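Long-range contacts in exosome complex exonuclease RRP46 homolog (Oryza sativa Japonica Group, PDB 3HKM), which is a probable component of the RNA-degrading exosome that binds double-stranded DNA and single-stranded RNA and shows hydrolytic DNase and phosphorolytic RNase activities in vitro: residues 143-153 and 207-218; 164-172 and 194-203. One frame throughout, in Å; residues are numbered along the deposited sequence.

Interaction 1: 143-153 and 207-218; sequences CGVLEDGEVIL and DYFSCIERGLAA
Cys211 lays its sulfur on one face of a β-hairpin, where three side chains meet it. SG lies 3.7 Å from CB of Cys143 and the same distance from CG2 of Val145, both on one hairpin strand, while CG2 of Val151 approaches it from the other strand. The two branches of Val151 divide the work. CG2 also packs on Ser210, 3.4 Å from its OG, whereas CG1 lies against the methylenes of Arg214, 3.6 Å from CG. Arg214 and Val151 run past each other in opposite directions: chi1 of -163° carries the arginine CG away from its own backbone N and over the strand, and a bend at chi2 then turns the chain so that NH1 ends 2.9 Å from Val151 O. The same CG supports Leu153, whose CD1 reaches on to Ala218 CB at 3.4 Å, a tight carbon contact. At the turn end, CG1 of Val145 meets the carboxylate of Asp207 obliquely. Strand 151-153 runs roughly with the helix, at 36°, and strand 143-145 mostly against it. This is helix-on-sheet packing, in which the C-terminal helix of an RNase PH fold packs obliquely on one face of the edge hairpin of its four-stranded antiparallel sheet.

Interaction 2: 164-172 and 194-203; sequences KSFAHLVFP and LITSITHGVM
Phe166 O is gripped twice from the facing strand: His200 N donates a nearly straight hydrogen bond of 2.8 Å (164° at the hydrogen), and Thr199 CA adds a CA-H...O contact at 3.2 Å. The next carbonyl of this kind, His168 O, repeats the scheme with Ile198 N and Ser197 CA, while His168 N binds Ile198 O at 2.7 Å. The strands are thus zipped in antiparallel register. On the face bearing Phe166, His168 and His200 an aromatic cluster forms. A chi1 of 60° sets Phe166 CG between its own backbone N and carbonyl carbon, which brings CE2 to 3.4 Å from His200 CB and places His200 O over the ring centre. Phe166 and His200 meet rim to rim, but His200 turns an edge toward the face of His168 in an offset edge-to-face pair, the planes at 66°. One water joins the two histidines, 2.9 Å from His168 ND1 and 2.6 Å from His200 NE2, in the plane of the His200 ring. Ala167 CB meets Thr199 CG2 on the other face, and Leu169 CD2 presses on Ser197 CB at 3.5 Å. Within the chain, strand 197-201 is an outermost strand of the four-stranded sheet and strand 165-172 is bonded on to strand 138-145; Leu169 and Phe171 rest on helix 205-229, whereas Ile195 and Thr196 touch helix 77-91.

The two contacts illustrate how one antiparallel sheet is built and then covered. Interaction 2 adds its outermost strand, through a ladder of backbone hydrogen bonds at an edge that is only partly buried and admits waters and polar side chains. Interaction 1 is the buried one, joining the hairpin at the opposite edge to helix 205-229 mainly by aliphatic and sulfur packing. They share their framework: strands 138-145 and 165-172 are neighbours, bonded between Cys143 and Ala167, and strand 197-201 is followed, after a short connection, by the helix. That helix also spans both, since Ile212 packs on Leu169 and Tyr208 OH probably hydrogen-bonds Ser197 OG, linking it to the edge strand.

Interaction 1: 143-153 and 207-218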
loop_
_atom_site.group_PDB
_atom_site.type_symbol
_atom_site.label_atom_id
_atom_site.label_comp_id
_atom_site.label_asym_id
_atom_site.label_seq_id
_atom_site.Cartn_x
_atom_site.Cartn_y
_atom_site.Cartn_z
ATOM N N CYS A 143 6.920 -5.063 -8.052
ATOM C CA CYS A 143 8.104 -5.521 -8.770
ATOM C C CYS A 143 7.686 -6.271 -10.014
ATOM O O CYS A 143 6.811 -7.122 -9.954
ATOM C CB CYS A 143 8.925 -6.466 -7.897
ATOM S SG CYS A 143 9.199 -5.914 -6.219
ATOM N N GLY A 144 8.312 -5.952 -11.138
ATOM C CA GLY A 144 8.057 -6.655 -12.381
ATOM C C GLY A 144 9.260 -7.503 -12.721
ATOM O O GLY A 144 10.390 -7.136 -12.409
ATOM N N VAL A 145 9.034 -8.651 -13.342
ATOM C CA VAL A 145 10.159 -9.485 -13.753
ATOM C C VAL A 145 10.257 -9.567 -15.272
ATOM O O VAL A 145 9.295 -9.939 -15.952
ATOM C CB VAL A 145 10.101 -10.902 -13.147
ATOM C CG1 VAL A 145 11.463 -11.565 -13.278
ATOM C CG2 VAL A 145 9.673 -10.840 -11.687
ATOM N N LEU A 146 11.430 -9.212 -15.789
ATOM C CA LEU A 146 11.671 -9.172 -17.225
ATOM C C LEU A 146 12.046 -10.534 -17.796
ATOM O O LEU A 146 12.477 -11.427 -17.067
ATOM C CB LEU A 146 12.760 -8.152 -17.552
ATOM C CG LEU A 146 12.393 -6.700 -17.246
ATOM C CD1 LEU A 146 13.536 -5.766 -17.618
ATOM C CD2 LEU A 146 11.112 -6.329 -17.979
ATOM N N GLU A 147 11.885 -10.659 -19.111
ATOM C CA GLU A 147 12.129 -11.895 -19.864
ATOM C C GLU A 147 13.169 -12.867 -19.280
ATOM O O GLU A 147 12.848 -14.029 -19.009
ATOM C CB GLU A 147 12.467 -11.559 -21.324
ATOM C CG GLU A 147 13.216 -10.237 -21.513
ATOM C CD GLU A 147 12.291 -9.020 -21.587
ATOM O OE1 GLU A 147 12.779 -7.918 -21.931
ATOM O OE2 GLU A 147 11.081 -9.164 -21.307
ATOM N N ASP A 148 14.407 -12.410 -19.100
ATOM C CA ASP A 148 15.455 -13.270 -18.550
ATOM C C ASP A 148 15.782 -12.966 -17.087
ATOM O O ASP A 148 16.930 -13.113 -16.652
ATOM C CB ASP A 148 16.727 -13.234 -19.410
ATOM C CG ASP A 148 16.808 -14.407 -20.399
ATOM O OD1 ASP A 148 17.559 -15.367 -20.109
ATOM O OD2 ASP A 148 16.120 -14.379 -21.453
ATOM N N GLY A 149 14.769 -12.539 -16.334
ATOM C CA GLY A 149 14.896 -12.405 -14.893
ATOM C C GLY A 149 15.200 -11.015 -14.372
ATOM O O GLY A 149 15.246 -10.809 -13.155
ATOM N N GLU A 150 15.411 -10.060 -15.277
ATOM C CA GLU A 150 15.701 -8.685 -14.873
ATOM C C GLU A 150 14.548 -8.121 -14.052
ATOM O O GLU A 150 13.414 -8.071 -14.519
ATOM C CB GLU A 150 15.957 -7.791 -16.093
ATOM C CG GLU A 150 17.201 -8.152 -16.893
ATOM C CD GLU A 150 16.914 -9.108 -18.036
ATOM O OE1 GLU A 150 17.854 -9.798 -18.483
ATOM O OE2 GLU A 150 15.755 -9.163 -18.496
ATOM N N VAL A 151 14.836 -7.696 -12.827
ATOM C CA VAL A 151 13.788 -7.173 -11.962
ATOM C C VAL A 151 13.610 -5.673 -12.125
ATOM O O VAL A 151 14.574 -4.916 -12.159
ATOM C CB VAL A 151 14.030 -7.502 -10.484
ATOM C CG1 VAL A 151 13.387 -6.446 -9.591
ATOM C CG2 VAL A 151 13.475 -8.878 -10.166
ATOM N N ILE A 152 12.354 -5.268 -12.221
ATOM C CA ILE A 152 11.969 -3.879 -12.399
ATOM C C ILE A 152 11.156 -3.435 -11.176
ATOM O O ILE A 152 10.294 -4.169 -10.706
ATOM C CB ILE A 152 11.178 -3.730 -13.722
ATOM C CG1 ILE A 152 12.068 -3.118 -14.804
ATOM C CG2 ILE A 152 9.949 -2.883 -13.543
ATOM C CD1 ILE A 152 13.453 -3.687 -14.845
ATOM N N LEU A 153 11.454 -2.251 -10.639
ATOM C CA LEU A 153 10.756 -1.755 -9.449
ATOM C C LEU A 153 9.721 -0.682 -9.784
ATOM O O LEU A 153 9.980 0.218 -10.591
ATOM C CB LEU A 153 11.752 -1.224 -8.408
ATOM C CG LEU A 153 12.761 -2.246 -7.876
ATOM C CD1 LEU A 153 13.650 -1.637 -6.808
ATOM C CD2 LEU A 153 12.041 -3.480 -7.345
ATOM N N ASP A 207 13.490 -15.903 -9.335
ATOM C CA ASP A 207 12.807 -14.641 -9.634
ATOM C C ASP A 207 12.332 -13.980 -8.347
ATOM O O ASP A 207 12.618 -12.812 -8.093
ATOM C CB ASP A 207 11.595 -14.876 -10.538
ATOM C CG ASP A 207 11.972 -15.059 -11.991
ATOM O OD1 ASP A 207 13.142 -14.796 -12.331
ATOM O OD2 ASP A 207 11.092 -15.465 -12.790
ATOM N N TYR A 208 11.598 -14.750 -7.546
ATOM C CA TYR A 208 11.033 -14.283 -6.288
ATOM C C TYR A 208 12.074 -13.669 -5.352
ATOM O O TYR A 208 11.825 -12.628 -4.751
ATOM C CB TYR A 208 10.294 -15.430 -5.591
ATOM C CG TYR A 208 9.567 -15.048 -4.316
ATOM C CD1 TYR A 208 8.647 -14.000 -4.297
ATOM C CD2 TYR A 208 9.776 -15.757 -3.133
ATOM C CE1 TYR A 208 7.971 -13.659 -3.133
ATOM C CE2 TYR A 208 9.099 -15.422 -1.960
ATOM C CZ TYR A 208 8.198 -14.370 -1.969
ATOM O OH TYR A 208 7.523 -14.042 -0.812
ATOM N N PHE A 209 13.233 -14.306 -5.211
ATOM C CA PHE A 209 14.258 -13.744 -4.329
ATOM C C PHE A 209 14.864 -12.457 -4.873
ATOM O O PHE A 209 15.172 -11.543 -4.106
ATOM C CB PHE A 209 15.388 -14.723 -4.002
ATOM C CG PHE A 209 16.601 -14.044 -3.403
ATOM C CD1 PHE A 209 16.523 -13.434 -2.152
ATOM C CD2 PHE A 209 17.801 -13.977 -4.102
ATOM C CE1 PHE A 209 17.626 -12.796 -1.606
ATOM C CE2 PHE A 209 18.903 -13.343 -3.561
ATOM C CZ PHE A 209 18.815 -12.754 -2.313
ATOM N N SER A 210 15.058 -12.387 -6.185
ATOM C CA SER A 210 15.563 -11.159 -6.779
ATOM C C SER A 210 14.618 -10.006 -6.443
ATOM O O SER A 210 15.060 -8.916 -6.082
ATOM C CB SER A 210 15.733 -11.305 -8.293
ATOM O OG SER A 210 16.319 -10.138 -8.851
ATOM N N CYS A 211 13.316 -10.263 -6.539
ATOM C CA CYS A 211 12.294 -9.267 -6.223
ATOM C C CYS A 211 12.385 -8.769 -4.781
ATOM O O CYS A 211 12.341 -7.564 -4.532
ATOM C CB CYS A 211 10.896 -9.829 -6.479
ATOM S SG CYS A 211 10.378 -9.873 -8.216
ATOM N N ILE A 212 12.494 -9.694 -3.835
ATOM C CA ILE A 212 12.594 -9.325 -2.430
ATOM C C ILE A 212 13.931 -8.654 -2.136
ATOM O O ILE A 212 13.989 -7.674 -1.394
ATOM C CB ILE A 212 12.347 -10.531 -1.482
ATOM C CG1 ILE A 212 13.388 -11.623 -1.703
ATOM C CG2 ILE A 212 10.951 -11.098 -1.689
ATOM C CD1 ILE A 212 12.963 -12.979 -1.161
ATOM N N GLU A 213 14.998 -9.181 -2.730
ATOM C CA GLU A 213 16.324 -8.584 -2.625
ATOM C C GLU A 213 16.311 -7.149 -3.138
ATOM O O GLU A 213 16.808 -6.227 -2.489
ATOM C CB GLU A 213 17.327 -9.389 -3.453
ATOM C CG GLU A 213 18.545 -8.587 -3.878
ATOM C CD GLU A 213 19.059 -8.967 -5.258
ATOM O OE1 GLU A 213 19.422 -10.152 -5.468
ATOM O OE2 GLU A 213 19.110 -8.068 -6.129
ATOM N N ARG A 214 15.744 -6.974 -4.323
ATOM C CA ARG A 214 15.733 -5.683 -4.983
ATOM C C ARG A 214 14.822 -4.719 -4.231
ATOM O O ARG A 214 15.228 -3.620 -3.880
ATOM C CB ARG A 214 15.266 -5.851 -6.430
ATOM C CG ARG A 214 15.589 -4.685 -7.344
ATOM C CD ARG A 214 17.055 -4.708 -7.726
ATOM N NE ARG A 214 17.422 -3.575 -8.568
ATOM C CZ ARG A 214 17.362 -3.588 -9.896
ATOM N NH1 ARG A 214 16.938 -4.674 -10.535
ATOM N NH2 ARG A 214 17.725 -2.516 -10.588
ATOM N N GLY A 215 13.587 -5.141 -3.989
ATOM C CA GLY A 215 12.619 -4.301 -3.310
ATOM C C GLY A 215 13.122 -3.806 -1.973
ATOM O O GLY A 215 13.031 -2.626 -1.671
ATOM N N LEU A 216 13.665 -4.711 -1.170
ATOM C CA LEU A 216 14.164 -4.360 0.155
ATOM C C LEU A 216 15.115 -3.168 0.137
ATOM O O LEU A 216 14.878 -2.174 0.819
ATOM C CB LEU A 216 14.864 -5.553 0.798
ATOM C CG LEU A 216 15.311 -5.325 2.239
ATOM C CD1 LEU A 216 14.110 -5.321 3.176
ATOM C CD2 LEU A 216 16.319 -6.385 2.650
ATOM N N ALA A 217 16.193 -3.273 -0.634
ATOM C CA ALA A 217 17.218 -2.228 -0.692
ATOM C C ALA A 217 16.713 -0.917 -1.296
ATOM O O ALA A 217 17.366 0.122 -1.178
ATOM C CB ALA A 217 18.442 -2.722 -1.452
ATOM N N ALA A 218 15.557 -0.972 -1.949
ATOM C CA ALA A 218 14.918 0.225 -2.494
ATOM C C ALA A 218 13.942 0.845 -1.503
ATOM O O ALA A 218 13.752 2.059 -1.484
ATOM C CB ALA A 218 14.190 -0.114 -3.789
#

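Interaction 2: 164-172 and 194-203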
loop_
_atom_site.group_PDB
_atom_site.type_symbol
_atom_site.label_atom_id
_atom_site.label_comp_id
_atom_site.label_asym_id
_atom_site.label_seq_id
_atom_site.Cartn_x
_atom_site.Cartn_y
_atom_site.Cartn_z
ATOM N N LYS A 164 5.457 -10.790 -17.675
ATOM C CA LYS A 164 4.757 -12.048 -17.398
ATOM C C LYS A 164 4.827 -12.448 -15.930
ATOM O O LYS A 164 4.120 -13.344 -15.489
ATOM C CB LYS A 164 5.320 -13.189 -18.254
ATOM C CG LYS A 164 4.547 -13.459 -19.547
ATOM C CD LYS A 164 4.588 -14.948 -19.886
ATOM C CE LYS A 164 6.026 -15.487 -19.961
ATOM N NZ LYS A 164 6.125 -16.950 -19.602
ATOM N N SER A 165 5.702 -11.787 -15.183
ATOM C CA SER A 165 5.898 -12.084 -13.776
ATOM C C SER A 165 5.858 -10.790 -12.998
ATOM O O SER A 165 6.324 -9.759 -13.473
ATOM C CB SER A 165 7.262 -12.744 -13.543
ATOM O OG SER A 165 7.460 -13.896 -14.344
ATOM N N PHE A 166 5.302 -10.845 -11.796
ATOM C CA PHE A 166 5.505 -9.759 -10.852
ATOM C C PHE A 166 4.999 -10.038 -9.439
ATOM O O PHE A 166 4.253 -10.981 -9.202
ATOM C CB PHE A 166 5.007 -8.413 -11.404
ATOM C CG PHE A 166 3.551 -8.379 -11.741
ATOM C CD1 PHE A 166 3.138 -8.350 -13.065
ATOM C CD2 PHE A 166 2.597 -8.332 -10.739
ATOM C CE1 PHE A 166 1.794 -8.297 -13.384
ATOM C CE2 PHE A 166 1.244 -8.279 -11.047
ATOM C CZ PHE A 166 0.842 -8.260 -12.374
ATOM N N ALA A 167 5.446 -9.212 -8.505
ATOM C CA ALA A 167 5.155 -9.425 -7.104
ATOM C C ALA A 167 4.763 -8.108 -6.457
ATOM O O ALA A 167 5.316 -7.065 -6.770
ATOM C CB ALA A 167 6.369 -10.010 -6.411
ATOM N N HIS A 168 3.786 -8.160 -5.566
ATOM C CA HIS A 168 3.527 -7.037 -4.684
ATOM C C HIS A 168 4.204 -7.335 -3.363
ATOM O O HIS A 168 3.770 -8.221 -2.635
ATOM C CB HIS A 168 2.029 -6.846 -4.469
ATOM C CG HIS A 168 1.300 -6.362 -5.685
ATOM N ND1 HIS A 168 -0.052 -6.557 -5.870
ATOM C CD2 HIS A 168 1.739 -5.701 -6.783
ATOM C CE1 HIS A 168 -0.417 -6.028 -7.027
ATOM N NE2 HIS A 168 0.651 -5.502 -7.599
ATOM N N LEU A 169 5.283 -6.621 -3.060
ATOM C CA LEU A 169 5.977 -6.837 -1.794
ATOM C C LEU A 169 5.705 -5.697 -0.826
ATOM O O LEU A 169 5.593 -4.538 -1.221
ATOM C CB LEU A 169 7.488 -7.007 -1.998
ATOM C CG LEU A 169 7.946 -8.087 -2.988
ATOM C CD1 LEU A 169 9.465 -8.078 -3.131
ATOM C CD2 LEU A 169 7.435 -9.476 -2.606
ATOM N N VAL A 170 5.574 -6.043 0.446
ATOM C CA VAL A 170 5.423 -5.043 1.480
ATOM C C VAL A 170 6.328 -5.388 2.653
ATOM O O VAL A 170 6.243 -6.459 3.251
ATOM C CB VAL A 170 3.922 -4.757 1.837
ATOM C CG1 VAL A 170 3.012 -5.819 1.241
ATOM C CG2 VAL A 170 3.717 -4.559 3.336
ATOM N N PHE A 171 7.245 -4.468 2.914
ATOM C CA PHE A 171 8.297 -4.680 3.881
ATOM C C PHE A 171 7.966 -3.931 5.155
ATOM O O PHE A 171 7.402 -2.839 5.104
ATOM C CB PHE A 171 9.626 -4.189 3.310
ATOM C CG PHE A 171 9.884 -4.632 1.897
ATOM C CD1 PHE A 171 10.694 -5.725 1.634
ATOM C CD2 PHE A 171 9.322 -3.955 0.832
ATOM C CE1 PHE A 171 10.937 -6.131 0.336
ATOM C CE2 PHE A 171 9.563 -4.362 -0.467
ATOM C CZ PHE A 171 10.373 -5.452 -0.710
ATOM N N PRO A 172 8.318 -4.524 6.306
ATOM C CA PRO A 172 8.198 -3.917 7.630
ATOM C C PRO A 172 9.382 -3.004 7.841
ATOM O O PRO A 172 10.476 -3.362 7.420
ATOM C CB PRO A 172 8.318 -5.115 8.581
ATOM C CG PRO A 172 8.417 -6.348 7.699
ATOM C CD PRO A 172 8.899 -5.872 6.377
ATOM N N LEU A 194 9.183 -10.442 5.723
ATOM C CA LEU A 194 8.374 -9.294 5.325
ATOM C C LEU A 194 6.951 -9.357 5.902
ATOM O O LEU A 194 6.659 -10.213 6.740
ATOM C CB LEU A 194 8.358 -9.158 3.797
ATOM C CG LEU A 194 7.858 -10.344 2.968
ATOM C CD1 LEU A 194 6.365 -10.507 3.128
ATOM C CD2 LEU A 194 8.210 -10.176 1.501
ATOM N N ILE A 195 6.080 -8.446 5.462
ATOM C CA ILE A 195 4.686 -8.424 5.907
ATOM C C ILE A 195 3.875 -9.386 5.047
ATOM O O ILE A 195 3.653 -10.538 5.429
ATOM C CB ILE A 195 4.087 -6.993 5.834
ATOM C CG1 ILE A 195 4.901 -6.026 6.704
ATOM C CG2 ILE A 195 2.632 -6.979 6.273
ATOM C CD1 ILE A 195 4.301 -4.649 6.829
ATOM N N THR A 196 3.451 -8.915 3.875
ATOM C CA THR A 196 2.747 -9.753 2.901
ATOM C C THR A 196 3.474 -9.737 1.545
ATOM O O THR A 196 4.185 -8.780 1.221
ATOM C CB THR A 196 1.269 -9.292 2.681
ATOM O OG1 THR A 196 1.248 -7.973 2.133
ATOM C CG2 THR A 196 0.471 -9.290 3.984
ATOM N N SER A 197 3.311 -10.801 0.763
ATOM C CA SER A 197 3.747 -10.787 -0.627
ATOM C C SER A 197 2.769 -11.573 -1.481
ATOM O O SER A 197 2.352 -12.670 -1.118
ATOM C CB SER A 197 5.154 -11.359 -0.789
ATOM O OG SER A 197 5.100 -12.692 -1.237
ATOM N N ILE A 198 2.386 -10.995 -2.610
ATOM C CA ILE A 198 1.502 -11.680 -3.544
ATOM C C ILE A 198 2.043 -11.573 -4.961
ATOM O O ILE A 198 2.311 -10.478 -5.450
ATOM C CB ILE A 198 0.028 -11.200 -3.426
ATOM C CG1 ILE A 198 -0.774 -11.590 -4.664
ATOM C CG2 ILE A 198 -0.045 -9.719 -3.155
ATOM C CD1 ILE A 198 -2.273 -11.569 -4.441
ATOM N N THR A 199 2.240 -12.725 -5.601
ATOM C CA THR A 199 2.820 -12.758 -6.935
ATOM C C THR A 199 1.753 -13.079 -7.970
ATOM O O THR A 199 0.764 -13.743 -7.669
ATOM C CB THR A 199 3.975 -13.768 -7.035
ATOM O OG1 THR A 199 3.490 -15.079 -6.725
ATOM C CG2 THR A 199 5.093 -13.401 -6.059
ATOM N N HIS A 200 1.959 -12.585 -9.185
ATOM C CA HIS A 200 1.013 -12.785 -10.274
ATOM C C HIS A 200 1.758 -13.219 -11.523
ATOM O O HIS A 200 2.602 -12.481 -12.035
ATOM C CB HIS A 200 0.251 -11.493 -10.579
ATOM C CG HIS A 200 -0.605 -10.999 -9.448
ATOM N ND1 HIS A 200 -1.881 -11.469 -9.219
ATOM C CD2 HIS A 200 -0.372 -10.062 -8.499
ATOM C CE1 HIS A 200 -2.396 -10.846 -8.174
ATOM N NE2 HIS A 200 -1.500 -9.990 -7.717
ATOM N N GLY A 201 1.440 -14.411 -12.017
ATOM C CA GLY A 201 2.076 -14.929 -13.213
ATOM C C GLY A 201 3.249 -15.807 -12.839
ATOM O O GLY A 201 3.486 -16.031 -11.653
ATOM N N VAL A 202 3.986 -16.295 -13.835
ATOM C CA VAL A 202 5.075 -17.233 -13.571
ATOM C C VAL A 202 6.099 -16.622 -12.633
ATOM O O VAL A 202 6.511 -15.471 -12.794
ATOM C CB VAL A 202 5.784 -17.710 -14.850
ATOM C CG1 VAL A 202 6.704 -16.632 -15.388
ATOM C CG2 VAL A 202 6.590 -18.958 -14.552
ATOM N N MET A 203 6.508 -17.393 -11.639
ATOM C CA MET A 203 7.486 -16.890 -10.703
ATOM C C MET A 203 8.303 -18.049 -10.180
ATOM O O MET A 203 7.864 -18.791 -9.300
ATOM C CB MET A 203 6.807 -16.117 -9.565
ATOM C CG MET A 203 7.766 -15.445 -8.581
ATOM S SD MET A 203 8.516 -13.916 -9.171
ATOM C CE MET A 203 7.128 -12.802 -9.096
HETATM O O HOH W 1 2.761 -15.425 -16.625
HETATM O O HOH W 2 -2.084 -8.615 -5.536
#